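Local coordinates for autophagy protein 5 (Saccharomyces cerevisiae, PDB 2DYO) that takes part in autophagic vesicle formation and cytoplasm-to-vacuole transport, and is required for the selective degradation of the nucleus and of mitochondria, at residues A[74-79]-A[122-127]. Residues are numbered along the deposited sequence; the frame is centred on the assembly and turned at random.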
loop_
_atom_site.group_PDB
_atom_site.type_symbol
_atom_site.label_atom_id
_atom_site.label_comp_id
_atom_site.label_asym_id
_atom_site.label_seq_id
_atom_site.Cartn_x
_atom_site.Cartn_y
_atom_site.Cartn_z
ATOM N N TYR A 74 17.319 15.760 -3.323
ATOM C CA TYR A 74 16.015 15.177 -3.035
ATOM C C TYR A 74 16.213 13.702 -2.696
ATOM O O TYR A 74 17.178 13.080 -3.142
ATOM C CB TYR A 74 15.078 15.312 -4.238
ATOM C CG TYR A 74 14.554 16.714 -4.462
ATOM C CD1 TYR A 74 15.213 17.603 -5.311
ATOM C CD2 TYR A 74 13.397 17.152 -3.820
ATOM C CE1 TYR A 74 14.725 18.896 -5.519
ATOM C CE2 TYR A 74 12.903 18.436 -4.015
ATOM C CZ TYR A 74 13.568 19.303 -4.866
ATOM O OH TYR A 74 13.070 20.572 -5.062
ATOM N N PHE A 75 15.302 13.146 -1.904
ATOM C CA PHE A 75 15.386 11.743 -1.505
ATOM C C PHE A 75 14.147 10.975 -1.948
ATOM O O PHE A 75 13.027 11.473 -1.834
ATOM C CB PHE A 75 15.512 11.639 0.015
ATOM C CG PHE A 75 16.655 12.425 0.592
ATOM C CD1 PHE A 75 16.530 13.033 1.837
ATOM C CD2 PHE A 75 17.857 12.551 -0.096
ATOM C CE1 PHE A 75 17.583 13.756 2.390
ATOM C CE2 PHE A 75 18.918 13.272 0.448
ATOM C CZ PHE A 75 18.779 13.875 1.694
ATOM N N TRP A 76 14.353 9.761 -2.450
ATOM C CA TRP A 76 13.247 8.915 -2.889
ATOM C C TRP A 76 13.661 7.447 -2.888
ATOM O O TRP A 76 14.853 7.126 -2.811
ATOM C CB TRP A 76 12.757 9.345 -4.281
ATOM C CG TRP A 76 13.716 9.113 -5.416
ATOM C CD1 TRP A 76 13.864 7.971 -6.147
ATOM C CD2 TRP A 76 14.645 10.060 -5.961
ATOM N NE1 TRP A 76 14.822 8.148 -7.117
ATOM C CE2 TRP A 76 15.319 9.420 -7.025
ATOM C CE3 TRP A 76 14.975 11.388 -5.653
ATOM C CZ2 TRP A 76 16.304 10.061 -7.785
ATOM C CZ3 TRP A 76 15.957 12.027 -6.409
ATOM C CH2 TRP A 76 16.608 11.360 -7.462
ATOM N N PHE A 77 12.676 6.556 -2.951
ATOM C CA PHE A 77 12.951 5.128 -2.948
ATOM C C PHE A 77 13.046 4.548 -4.342
ATOM O O PHE A 77 12.434 5.048 -5.288
ATOM C CB PHE A 77 11.869 4.359 -2.192
ATOM C CG PHE A 77 11.770 4.710 -0.740
ATOM C CD1 PHE A 77 10.690 5.448 -0.264
ATOM C CD2 PHE A 77 12.733 4.272 0.163
ATOM C CE1 PHE A 77 10.569 5.741 1.089
ATOM C CE2 PHE A 77 12.620 4.560 1.523
ATOM C CZ PHE A 77 11.532 5.296 1.983
ATOM N N GLU A 78 13.816 3.476 -4.457
ATOM C CA GLU A 78 13.982 2.793 -5.722
ATOM C C GLU A 78 13.976 1.287 -5.533
ATOM O O GLU A 78 14.266 0.777 -4.449
ATOM C CB GLU A 78 15.279 3.240 -6.406
ATOM C CG GLU A 78 15.079 4.416 -7.345
ATOM C CD GLU A 78 16.359 4.856 -8.026
ATOM O OE1 GLU A 78 17.237 4.000 -8.266
ATOM O OE2 GLU A 78 16.478 6.060 -8.335
ATOM N N HIS A 79 13.610 0.585 -6.595
ATOM C CA HIS A 79 13.574 -0.866 -6.602
ATOM C C HIS A 79 14.207 -1.266 -7.926
ATOM O O HIS A 79 13.695 -0.937 -8.997
ATOM C CB HIS A 79 12.133 -1.373 -6.509
ATOM C CG HIS A 79 12.007 -2.860 -6.638
ATOM N ND1 HIS A 79 11.852 -3.490 -7.854
ATOM C CD2 HIS A 79 12.038 -3.841 -5.706
ATOM C CE1 HIS A 79 11.792 -4.796 -7.665
ATOM N NE2 HIS A 79 11.902 -5.036 -6.371
ATOM N N HIS A 122 15.723 0.606 -1.996
ATOM C CA HIS A 122 16.960 1.368 -1.887
ATOM C C HIS A 122 16.642 2.854 -1.733
ATOM O O HIS A 122 15.871 3.414 -2.512
ATOM C CB HIS A 122 17.812 1.156 -3.143
ATOM C CG HIS A 122 17.896 -0.275 -3.582
ATOM N ND1 HIS A 122 19.018 -1.054 -3.390
ATOM C CD2 HIS A 122 16.980 -1.078 -4.175
ATOM C CE1 HIS A 122 18.790 -2.274 -3.843
ATOM N NE2 HIS A 122 17.560 -2.316 -4.325
ATOM N N LEU A 123 17.236 3.483 -0.721
ATOM C CA LEU A 123 17.040 4.909 -0.469
ATOM C C LEU A 123 18.089 5.637 -1.308
ATOM O O LEU A 123 19.287 5.404 -1.141
ATOM C CB LEU A 123 17.267 5.223 1.012
ATOM C CG LEU A 123 16.523 6.373 1.706
ATOM C CD1 LEU A 123 17.437 6.961 2.755
ATOM C CD2 LEU A 123 16.096 7.450 0.721
ATOM N N VAL A 124 17.638 6.523 -2.190
ATOM C CA VAL A 124 18.535 7.263 -3.074
ATOM C C VAL A 124 18.360 8.783 -2.983
ATOM O O VAL A 124 17.348 9.273 -2.482
ATOM C CB VAL A 124 18.303 6.831 -4.542
ATOM C CG1 VAL A 124 19.227 7.588 -5.472
ATOM C CG2 VAL A 124 18.523 5.337 -4.678
ATOM N N MET A 125 19.359 9.522 -3.462
ATOM C CA MET A 125 19.302 10.981 -3.466
ATOM C C MET A 125 19.707 11.507 -4.839
ATOM O O MET A 125 20.287 10.776 -5.642
ATOM C CB MET A 125 20.230 11.573 -2.405
ATOM C CG MET A 125 21.709 11.355 -2.666
ATOM S SD MET A 125 22.702 12.420 -1.608
ATOM C CE MET A 125 22.704 11.494 -0.098
ATOM N N GLY A 126 19.401 12.773 -5.102
ATOM C CA GLY A 126 19.741 13.364 -6.384
ATOM C C GLY A 126 19.249 14.792 -6.523
ATOM O O GLY A 126 18.569 15.309 -5.634
ATOM N N ASP A 127 19.594 15.431 -7.637
ATOM C CA ASP A 127 19.188 16.809 -7.892
ATOM C C ASP A 127 17.993 16.871 -8.832
ATOM O O ASP A 127 17.089 17.686 -8.650
ATOM C CB ASP A 127 20.352 17.605 -8.490
ATOM C CG ASP A 127 21.473 17.835 -7.494
ATOM O OD1 ASP A 127 21.214 18.457 -6.441
ATOM O OD2 ASP A 127 22.611 17.397 -7.764
#
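Tyr74, Trp76 and Glu78 each exchange two backbone hydrogen bonds with Gly126, Val124 and His122 respectively, making an antiparallel ladder whose strand axes come within 4.7 Å at 137°, an angle that indicates marked twist. Phe75 with Met125 and Phe77 with Leu123 are the intervening non-hydrogen-bonded pairs. On the face bearing Trp76, the outer end of the indole comes obliquely against the Gly126 backbone: CZ3 is 3.8 Å from Gly126 N and CH2 3.9 Å from Gly126 CA. A CB on Gly126 would collide with CH2, so the lack of a side chain is consistent with this close approach. The position of CG between the backbone N and the carbonyl carbon (chi1 68°) helps carry the ring there. Trp76 NE1 donates to Glu78 OE2 at 2.9 Å, reaching the anti side of the carboxylate, whose carbon CD rests 4.0 Å from Val124 CG2. With Trp76 replaced by alanine, the Glu78 carboxylate would probably lose its indole donor and be freer to turn, and the Gly126 backbone would lose the packing of the ring. The other face is apolar: Phe75 presents its ring edge, CD2, to Met125 CB at 3.5 Å, and Phe77 CE2 stands 4.3 Å from Leu123 CG. Phe77 and Leu123 also touch helix 52-59, which packs on this face. With strand order 2-1-5-3-4 and a helix against the mixed sheet, the pairing joins strand 118-126, in the middle of the sheet, to strand 74-79 in the ubiquitin-like beta-grasp fold of the UblA domain.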